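Local coordinates for protein Poly(A) ribonuclease pop2 (PDB 2P51) that shortens messenger RNA poly(A) tails from the 3' end, releasing 5'-AMP, as a metal-dependent DEDD-fold exoribonuclease and catalytic component of the CCR4-NOT complex, at residues G155-E160 with I198-N203; E125-S130 with P234-G239; W27-Q32 with Q138-E143. All blocks are in the same frame, centred on the assembly; numbering follows the deposited sequence.

Contact 1 of 3, residues G155-E160 with I198-N203; sequences GLVLQE and IYFPKN
A loop and a helix end of the DEDD nuclease fold meet here: the loop that leads from helix 144-152 into strand 163-166, and the C-terminal end of helix 189-199, with Leu-158 and Tyr-199 joined through their backbones. The amide N of Leu-158 donates to the carbonyl O of Tyr-199 at 2.8 Å, with a nearly straight N-H...O angle of 172°. This carbonyl lies at the last turn of the helix, where no further helical amide follows, so the N-H of the loop can serve as its donor. CB of Val-157 rests 3.3 Å from the same O of Tyr-199.

The two loop side chains then part. With CG1 beside its backbone N (chi1 -63°), Val-157 sends that methyl to CE1 of Phe-200, 3.7 Å away, while CG2 lies at the edge of the Tyr-199 ring. Leu-158 starts out away from the helix, yet its CD2 turns back over one face of the Tyr-199 ring, 4.0 Å from CD1, and also reaches CG2 of Ile-198 at 3.8 Å. Val-157 suits the place because its two methyls go to different rings, whereas Leu-158 reaches far enough for one methyl to touch both Tyr-199 and Ile-198.

Strand 163-166 lies in the central sheet next to the edge strand 203-205; the contact lies just before the former and runs into the first residue of the latter. Phe-200, the first residue to leave helical geometry, carries its ring inward to meet Trp-164 edge-to-face. Its carbonyl O accepts from ND2 of Asn-203 at 2.9 Å, close to the amide plane of that side chain. The compact ring of Pro-201 sets CG 3.7 Å from the carbonyl carbon of Gln-159.

Contact 2 of 3, residues E125-S130 with P234-G239; sequences ELLTKS and PQHQAG
Leu-126, on the last turns of helix 121-129, lays its side chain over one face of the His-236 ring. CG stands 3.9 Å from the ring centroid and 14° off the normal, a CH-pi contact, and CD2 comes to 3.3 Å from CE1. Its chi1 of 177° sets CG opposite the backbone N and carries the branch out to the imidazole. Leu-127 approaches the same ring differently: its CD2 lies in the ring plane, at the edge, 3.4 Å from CD2 of His-236. Two leucines thus limit the ring on a face and on an edge, which would hinder its rotation.

Ser-130 ends the segment and meets the turn of residues 234-237. Its OG donates back to the carbonyl O of Leu-126 at 2.8 Å, and its own N reaches that O from the opposite face of the carbonyl plane. Held in this way, OG sits 3.5 Å from CB of His-236; a small side chain suits so close an approach. The carbonyl O of Ser-130 accepts from NE2 of Gln-237 at 2.8 Å, a moderately bent bond (N-H...O 150°) whose donor is tilted from the carbonyl plane, and a water bridges this O to the carbonyl O of Gln-235. Gln-237 suits its place because the amide has two ends: OE1 turns to Gln-87.

His-236 also touches Glu-53, and its backbone N bonds to Asp-241; both acids bind one of the two magnesium ions, together with Asp-51. The His-236 side chain lies about 5 Å from a magnesium ion, and its place five residues before Asp-241 is consistent with the His-x4-Asp motif of DEDDh nucleases.

Contact 3 of 3, residues W27-Q32 with Q138-E143; sequences WSTNLQ and QEVGIE
The indole of Trp-27 meets residues 138-143 with its edge: the carbonyl O of Val-140 lies in the ring plane, 3.6 Å from CE3, and CA of Gly-141 is also near that plane. Outside the segments, Lys-136 makes a cation-pi contact with the indole and the ring of His-137 meets it edge-to-face. CG2 of Val-140 adds an apolar touch 3.8 Å from CE3 of Trp-27. The same Val-140 O accepts a hydrogen bond from the backbone N of Ser-28 at 2.8 Å and 171°, a firm bond between the two chain segments.

Ile-142 divides its branches. With chi1 at -61°, CG1 of Ile-142 stands beside its own N and lies 3.5 Å from C of Trp-27; CG2, anti to that N, meets CD2 of Leu-31 at 4.1 Å. Cut back to alanine, Ile-142 would probably leave a gap against the carbonyl C of Trp-27 and strip CD2 of Leu-31 of one of its apolar neighbours.

OD1 of Asn-30 accepts from the N of Trp-27 at 2.7 Å, in the carbonyl plane. Together these contacts join the turn between edge strand 23-26 and helix 31-41 to the link between helices 134-140 and 144-152, flanking the central sheet of the DEDD nuclease fold.

Contact 2 is a surface contact, yet it is the one beside the metals; contacts 1 and 3 are partly buried and stand farther from them. Contacts 2 and 3 draw on successive helices, 121-129 and 134-140, whereas contact 1 lies about 28 Å from contact 2, centre to centre, across the middle of the chain. Their chemistry follows their place. Contacts 1 and 3 each pair one straight backbone bond to a carbonyl with aliphatic and aromatic packing near opposite edge strands of the sheet. Contact 2 instead relies on a glutamine amide, a bridging water and a histidine ring bordered by leucines.

Contact 1 of 3, residues G155-E160 with I198-N203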
loop_
_atom_site.group_PDB
_atom_site.type_symbol
_atom_site.label_atom_id
_atom_site.label_comp_id
_atom_site.label_asym_id
_atom_site.label_seq_id
_atom_site.Cartn_x
_atom_site.Cartn_y
_atom_site.Cartn_z
ATOM N N GLY A 155 16.462 2.564 0.378
ATOM C CA GLY A 155 16.666 2.408 -1.071
ATOM C C GLY A 155 15.321 2.174 -1.760
ATOM O O GLY A 155 15.319 2.156 -2.998
ATOM N N LEU A 156 14.199 1.998 -1.043
ATOM C CA LEU A 156 12.944 1.748 -1.749
ATOM C C LEU A 156 12.323 3.066 -2.215
ATOM O O LEU A 156 11.571 3.008 -3.221
ATOM C CB LEU A 156 11.966 1.014 -0.844
ATOM C CG LEU A 156 12.073 -0.533 -0.789
ATOM C CD1 LEU A 156 13.393 -0.987 -0.133
ATOM C CD2 LEU A 156 10.860 -1.115 -0.093
ATOM N N VAL A 157 12.562 4.176 -1.481
ATOM C CA VAL A 157 11.945 5.452 -1.901
ATOM C C VAL A 157 13.006 6.413 -2.430
ATOM O O VAL A 157 14.195 6.153 -2.192
ATOM C CB VAL A 157 11.114 6.091 -0.775
ATOM C CG1 VAL A 157 9.944 5.184 -0.398
ATOM C CG2 VAL A 157 11.983 6.409 0.445
ATOM N N LEU A 158 12.606 7.457 -3.127
ATOM C CA LEU A 158 13.521 8.459 -3.692
ATOM C C LEU A 158 14.427 7.861 -4.772
ATOM O O LEU A 158 15.471 8.394 -5.156
ATOM C CB LEU A 158 14.350 9.163 -2.604
ATOM C CG LEU A 158 13.552 9.886 -1.498
ATOM C CD1 LEU A 158 14.369 10.062 -0.215
ATOM C CD2 LEU A 158 13.070 11.261 -1.967
ATOM N N GLN A 159 14.066 6.706 -5.320
ATOM C CA GLN A 159 14.919 6.043 -6.281
ATOM C C GLN A 159 14.144 5.641 -7.545
ATOM O O GLN A 159 13.240 4.812 -7.499
ATOM C CB GLN A 159 15.543 4.783 -5.659
ATOM C CG GLN A 159 16.473 5.022 -4.494
ATOM C CD GLN A 159 17.840 5.582 -4.851
ATOM O OE1 GLN A 159 18.584 5.960 -3.931
ATOM N NE2 GLN A 159 18.159 5.623 -6.146
ATOM N N GLU A 160 14.587 6.201 -8.667
ATOM C CA GLU A 160 13.951 5.918 -9.943
ATOM C C GLU A 160 14.113 4.457 -10.344
ATOM O O GLU A 160 13.396 3.901 -11.203
ATOM C CB GLU A 160 14.550 6.899 -10.971
ATOM C CG GLU A 160 15.230 6.167 -12.093
ATOM C CD GLU A 160 14.833 6.398 -13.528
ATOM O OE1 GLU A 160 13.689 6.807 -13.854
ATOM O OE2 GLU A 160 15.720 6.147 -14.366
ATOM N N ILE A 198 8.056 12.719 -5.621
ATOM C CA ILE A 198 9.518 12.724 -5.303
ATOM C C ILE A 198 9.912 11.468 -4.545
ATOM O O ILE A 198 10.961 10.859 -4.784
ATOM C CB ILE A 198 9.831 14.006 -4.524
ATOM C CG1 ILE A 198 9.714 15.272 -5.397
ATOM C CG2 ILE A 198 11.183 13.933 -3.814
ATOM C CD1 ILE A 198 9.715 16.539 -4.564
ATOM N N TYR A 199 9.073 11.051 -3.574
ATOM C CA TYR A 199 9.369 9.822 -2.843
ATOM C C TYR A 199 9.116 8.557 -3.657
ATOM O O TYR A 199 9.843 7.570 -3.445
ATOM C CB TYR A 199 8.505 9.750 -1.554
ATOM C CG TYR A 199 9.014 10.695 -0.493
ATOM C CD1 TYR A 199 10.010 10.315 0.427
ATOM C CD2 TYR A 199 8.482 11.985 -0.411
ATOM C CE1 TYR A 199 10.451 11.221 1.402
ATOM C CE2 TYR A 199 8.923 12.889 0.553
ATOM C CZ TYR A 199 9.922 12.494 1.451
ATOM O OH TYR A 199 10.342 13.404 2.412
ATOM N N PHE A 200 8.116 8.572 -4.544
ATOM C CA PHE A 200 7.754 7.422 -5.365
ATOM C C PHE A 200 7.820 7.846 -6.839
ATOM O O PHE A 200 6.781 8.011 -7.487
ATOM C CB PHE A 200 6.331 6.941 -5.039
ATOM C CG PHE A 200 6.185 6.652 -3.532
ATOM C CD1 PHE A 200 6.578 5.436 -3.010
ATOM C CD2 PHE A 200 5.636 7.598 -2.668
ATOM C CE1 PHE A 200 6.426 5.136 -1.662
ATOM C CE2 PHE A 200 5.494 7.316 -1.306
ATOM C CZ PHE A 200 5.886 6.066 -0.792
ATOM N N PRO A 201 9.011 8.087 -7.377
ATOM C CA PRO A 201 9.111 8.678 -8.694
ATOM C C PRO A 201 8.622 7.793 -9.829
ATOM O O PRO A 201 8.363 8.330 -10.916
ATOM C CB PRO A 201 10.615 8.946 -8.845
ATOM C CG PRO A 201 11.270 7.972 -7.885
ATOM C CD PRO A 201 10.333 7.921 -6.699
ATOM N N LYS A 202 8.509 6.491 -9.626
ATOM C CA LYS A 202 7.999 5.584 -10.660
ATOM C C LYS A 202 6.947 4.685 -10.039
ATOM O O LYS A 202 7.301 3.770 -9.276
ATOM C CB LYS A 202 9.157 4.764 -11.218
ATOM C CG LYS A 202 8.747 3.693 -12.226
ATOM C CD LYS A 202 9.945 3.119 -12.988
ATOM C CE LYS A 202 9.437 2.270 -14.127
ATOM N NZ LYS A 202 9.629 0.814 -14.021
ATOM N N ASN A 203 5.690 4.965 -10.335
ATOM C CA ASN A 203 4.637 4.142 -9.699
ATOM C C ASN A 203 3.522 3.920 -10.717
ATOM O O ASN A 203 3.347 4.711 -11.675
ATOM C CB ASN A 203 4.204 4.800 -8.395
ATOM C CG ASN A 203 3.499 6.117 -8.527
ATOM O OD1 ASN A 203 2.342 6.151 -8.977
ATOM N ND2 ASN A 203 4.060 7.256 -8.156
#

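Contact 2 of 3, residues E125-S130 with P234-G239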
loop_
_atom_site.group_PDB
_atom_site.type_symbol
_atom_site.label_atom_id
_atom_site.label_comp_id
_atom_site.label_asym_id
_atom_site.label_seq_id
_atom_site.Cartn_x
_atom_site.Cartn_y
_atom_site.Cartn_z
ATOM N N GLU A 125 -14.234 -4.251 12.966
ATOM C CA GLU A 125 -14.874 -5.563 12.917
ATOM C C GLU A 125 -14.399 -6.338 11.694
ATOM O O GLU A 125 -14.093 -7.536 11.735
ATOM C CB GLU A 125 -16.417 -5.451 12.893
ATOM C CG GLU A 125 -17.016 -6.853 12.877
ATOM C CD GLU A 125 -16.716 -7.649 14.135
ATOM O OE1 GLU A 125 -16.569 -8.892 14.020
ATOM O OE2 GLU A 125 -16.639 -7.011 15.199
ATOM N N LEU A 126 -14.331 -5.661 10.560
ATOM C CA LEU A 126 -13.869 -6.339 9.323
ATOM C C LEU A 126 -12.428 -6.803 9.484
ATOM O O LEU A 126 -12.082 -7.927 9.085
ATOM C CB LEU A 126 -13.960 -5.371 8.164
ATOM C CG LEU A 126 -13.466 -5.804 6.781
ATOM C CD1 LEU A 126 -14.219 -7.034 6.248
ATOM C CD2 LEU A 126 -13.691 -4.632 5.817
ATOM N N LEU A 127 -11.601 -5.926 10.070
ATOM C CA LEU A 127 -10.187 -6.328 10.239
ATOM C C LEU A 127 -10.041 -7.491 11.206
ATOM O O LEU A 127 -9.222 -8.407 11.065
ATOM C CB LEU A 127 -9.365 -5.102 10.686
ATOM C CG LEU A 127 -9.143 -4.083 9.563
ATOM C CD1 LEU A 127 -8.654 -2.735 10.105
ATOM C CD2 LEU A 127 -8.158 -4.592 8.477
ATOM N N THR A 128 -10.833 -7.461 12.283
ATOM C CA THR A 128 -10.840 -8.536 13.255
ATOM C C THR A 128 -11.221 -9.857 12.601
ATOM O O THR A 128 -10.534 -10.887 12.772
ATOM C CB THR A 128 -11.795 -8.228 14.417
ATOM O OG1 THR A 128 -11.327 -7.027 15.050
ATOM C CG2 THR A 128 -11.774 -9.321 15.481
ATOM N N LYS A 129 -12.313 -9.846 11.848
ATOM C CA LYS A 129 -12.745 -11.078 11.162
ATOM C C LYS A 129 -11.689 -11.516 10.153
ATOM O O LYS A 129 -11.579 -12.719 9.856
ATOM C CB LYS A 129 -14.103 -10.877 10.489
ATOM C CG LYS A 129 -15.251 -10.816 11.493
ATOM C CD LYS A 129 -16.584 -11.000 10.782
ATOM C CE LYS A 129 -17.782 -11.114 11.703
ATOM N NZ LYS A 129 -18.329 -9.800 12.114
ATOM N N SER A 130 -10.914 -10.584 9.625
ATOM C CA SER A 130 -9.903 -10.875 8.602
ATOM C C SER A 130 -8.609 -11.367 9.219
ATOM O O SER A 130 -7.703 -11.747 8.462
ATOM C CB SER A 130 -9.656 -9.634 7.739
ATOM O OG SER A 130 -10.826 -9.329 7.008
ATOM N N PRO A 234 -4.476 -14.289 3.824
ATOM C CA PRO A 234 -5.819 -13.784 4.096
ATOM C C PRO A 234 -6.203 -12.516 3.328
ATOM O O PRO A 234 -5.471 -11.536 3.357
ATOM C CB PRO A 234 -5.771 -13.493 5.607
ATOM C CG PRO A 234 -4.322 -13.312 5.935
ATOM C CD PRO A 234 -3.508 -14.060 4.919
ATOM N N GLN A 235 -7.368 -12.515 2.656
ATOM C CA GLN A 235 -7.911 -11.287 2.076
ATOM C C GLN A 235 -8.097 -10.234 3.172
ATOM O O GLN A 235 -8.460 -10.487 4.328
ATOM C CB GLN A 235 -9.221 -11.620 1.377
ATOM C CG GLN A 235 -9.907 -10.479 0.654
ATOM C CD GLN A 235 -10.991 -10.929 -0.298
ATOM O OE1 GLN A 235 -11.512 -10.070 -1.033
ATOM N NE2 GLN A 235 -11.403 -12.184 -0.345
ATOM N N HIS A 236 -7.839 -8.975 2.784
ATOM C CA HIS A 236 -8.055 -7.845 3.667
ATOM C C HIS A 236 -7.017 -7.871 4.772
ATOM O O HIS A 236 -7.277 -7.328 5.852
ATOM C CB HIS A 236 -9.523 -7.831 4.166
ATOM C CG HIS A 236 -9.924 -6.440 4.512
ATOM N ND1 HIS A 236 -10.667 -5.663 3.643
ATOM C CD2 HIS A 236 -9.668 -5.681 5.609
ATOM C CE1 HIS A 236 -10.859 -4.464 4.191
ATOM N NE2 HIS A 236 -10.272 -4.447 5.402
ATOM N N GLN A 237 -5.839 -8.437 4.479
ATOM C CA GLN A 237 -4.642 -8.200 5.269
ATOM C C GLN A 237 -3.590 -7.636 4.308
ATOM O O GLN A 237 -3.551 -8.124 3.170
ATOM C CB GLN A 237 -4.118 -9.415 6.056
ATOM C CG GLN A 237 -5.073 -9.668 7.261
ATOM C CD GLN A 237 -4.380 -10.348 8.412
ATOM O OE1 GLN A 237 -3.319 -9.960 8.890
ATOM N NE2 GLN A 237 -4.936 -11.470 8.922
ATOM N N ALA A 238 -2.818 -6.640 4.740
ATOM C CA ALA A 238 -2.056 -5.872 3.733
ATOM C C ALA A 238 -0.978 -6.705 3.067
ATOM O O ALA A 238 -0.679 -6.468 1.891
ATOM C CB ALA A 238 -1.465 -4.616 4.312
ATOM N N GLY A 239 -0.347 -7.649 3.754
ATOM C CA GLY A 239 0.682 -8.481 3.170
ATOM C C GLY A 239 0.146 -9.263 2.003
ATOM O O GLY A 239 0.669 -9.219 0.867
HETATM O O HOH W 1 -8.995 -12.559 5.956
#

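Contact 3 of 3, residues W27-Q32 with Q138-E143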
loop_
_atom_site.group_PDB
_atom_site.type_symbol
_atom_site.label_atom_id
_atom_site.label_comp_id
_atom_site.label_asym_id
_atom_site.label_seq_id
_atom_site.Cartn_x
_atom_site.Cartn_y
_atom_site.Cartn_z
ATOM N N TRP A 27 6.895 -6.694 13.558
ATOM C CA TRP A 27 6.451 -6.051 14.785
ATOM C C TRP A 27 7.568 -5.149 15.305
ATOM O O TRP A 27 8.615 -5.094 14.652
ATOM C CB TRP A 27 6.135 -7.089 15.877
ATOM C CG TRP A 27 5.050 -8.037 15.400
ATOM C CD1 TRP A 27 5.217 -9.267 14.826
ATOM C CD2 TRP A 27 3.641 -7.802 15.460
ATOM N NE1 TRP A 27 3.978 -9.803 14.536
ATOM C CE2 TRP A 27 3.005 -8.934 14.910
ATOM C CE3 TRP A 27 2.833 -6.758 15.929
ATOM C CZ2 TRP A 27 1.621 -9.039 14.816
ATOM C CZ3 TRP A 27 1.448 -6.862 15.832
ATOM C CH2 TRP A 27 0.861 -8.000 15.278
ATOM N N SER A 28 7.360 -4.452 16.411
ATOM C CA SER A 28 8.435 -3.551 16.838
ATOM C C SER A 28 9.693 -4.340 17.136
ATOM O O SER A 28 10.801 -3.807 17.026
ATOM C CB SER A 28 7.958 -2.769 18.068
ATOM O OG SER A 28 7.758 -3.638 19.156
ATOM N N THR A 29 9.563 -5.612 17.501
ATOM C CA THR A 29 10.678 -6.442 17.965
ATOM C C THR A 29 11.601 -6.946 16.846
ATOM O O THR A 29 12.741 -7.304 17.110
ATOM C CB THR A 29 10.160 -7.658 18.772
ATOM O OG1 THR A 29 9.115 -8.293 18.016
ATOM C CG2 THR A 29 9.513 -7.236 20.077
ATOM N N ASN A 30 11.097 -6.955 15.596
ATOM C CA ASN A 30 11.951 -7.440 14.517
ATOM C C ASN A 30 11.958 -6.442 13.341
ATOM O O ASN A 30 12.427 -6.800 12.252
ATOM C CB ASN A 30 11.535 -8.846 14.084
ATOM C CG ASN A 30 10.138 -8.857 13.498
ATOM O OD1 ASN A 30 9.332 -7.953 13.732
ATOM N ND2 ASN A 30 9.843 -9.899 12.716
ATOM N N LEU A 31 11.544 -5.225 13.615
ATOM C CA LEU A 31 11.561 -4.178 12.562
ATOM C C LEU A 31 12.902 -4.014 11.894
ATOM O O LEU A 31 13.021 -4.002 10.651
ATOM C CB LEU A 31 11.114 -2.839 13.163
ATOM C CG LEU A 31 11.195 -1.643 12.187
ATOM C CD1 LEU A 31 10.260 -1.825 11.001
ATOM C CD2 LEU A 31 10.903 -0.372 12.975
ATOM N N GLN A 32 13.927 -3.894 12.729
ATOM C CA GLN A 32 15.227 -3.591 12.107
ATOM C C GLN A 32 15.754 -4.747 11.272
ATOM O O GLN A 32 16.294 -4.600 10.165
ATOM C CB GLN A 32 16.237 -3.190 13.199
ATOM C CG GLN A 32 17.569 -2.809 12.610
ATOM C CD GLN A 32 17.674 -1.368 12.158
ATOM O OE1 GLN A 32 17.397 -1.056 10.987
ATOM N NE2 GLN A 32 18.090 -0.501 13.078
ATOM N N GLN A 138 -1.423 -3.599 20.018
ATOM C CA GLN A 138 -1.318 -2.629 21.107
ATOM C C GLN A 138 -0.007 -2.862 21.845
ATOM O O GLN A 138 0.679 -1.937 22.290
ATOM C CB GLN A 138 -2.531 -2.727 22.041
ATOM C CG GLN A 138 -2.452 -1.604 23.086
ATOM C CD GLN A 138 -3.637 -1.649 24.027
ATOM O OE1 GLN A 138 -4.768 -1.890 23.584
ATOM N NE2 GLN A 138 -3.431 -1.421 25.319
ATOM N N GLU A 139 0.364 -4.135 21.964
ATOM C CA GLU A 139 1.554 -4.483 22.718
ATOM C C GLU A 139 2.866 -4.289 21.950
ATOM O O GLU A 139 3.774 -3.698 22.567
ATOM C CB GLU A 139 1.528 -5.957 23.180
ATOM C CG GLU A 139 0.557 -6.233 24.290
ATOM C CD GLU A 139 0.825 -5.391 25.536
ATOM O OE1 GLU A 139 1.953 -5.470 26.072
ATOM O OE2 GLU A 139 -0.132 -4.667 25.924
ATOM N N VAL A 140 2.957 -4.802 20.708
ATOM C CA VAL A 140 4.284 -4.727 20.041
ATOM C C VAL A 140 4.119 -4.187 18.639
ATOM O O VAL A 140 4.904 -4.434 17.738
ATOM C CB VAL A 140 4.993 -6.081 20.008
ATOM C CG1 VAL A 140 5.482 -6.477 21.413
ATOM C CG2 VAL A 140 4.113 -7.184 19.474
ATOM N N GLY A 141 3.036 -3.422 18.406
ATOM C CA GLY A 141 2.941 -2.813 17.088
ATOM C C GLY A 141 4.061 -1.826 16.854
ATOM O O GLY A 141 4.590 -1.193 17.771
ATOM N N ILE A 142 4.442 -1.648 15.596
ATOM C CA ILE A 142 5.499 -0.698 15.252
ATOM C C ILE A 142 5.060 0.744 15.407
ATOM O O ILE A 142 3.931 1.084 15.095
ATOM C CB ILE A 142 5.917 -0.925 13.780
ATOM C CG1 ILE A 142 6.461 -2.341 13.590
ATOM C CG2 ILE A 142 6.871 0.142 13.289
ATOM C CD1 ILE A 142 6.280 -2.840 12.142
ATOM N N GLU A 143 5.966 1.638 15.831
ATOM C CA GLU A 143 5.674 3.064 15.724
ATOM C C GLU A 143 5.912 3.538 14.296
ATOM O O GLU A 143 7.038 3.302 13.803
ATOM C CB GLU A 143 6.582 3.891 16.642
ATOM C CG GLU A 143 6.160 3.784 18.104
ATOM C CD GLU A 143 4.831 4.487 18.353
ATOM O OE1 GLU A 143 4.338 5.310 17.542
ATOM O OE2 GLU A 143 4.262 4.184 19.422
HETATM O O HOH W 2 6.380 -2.037 21.850
#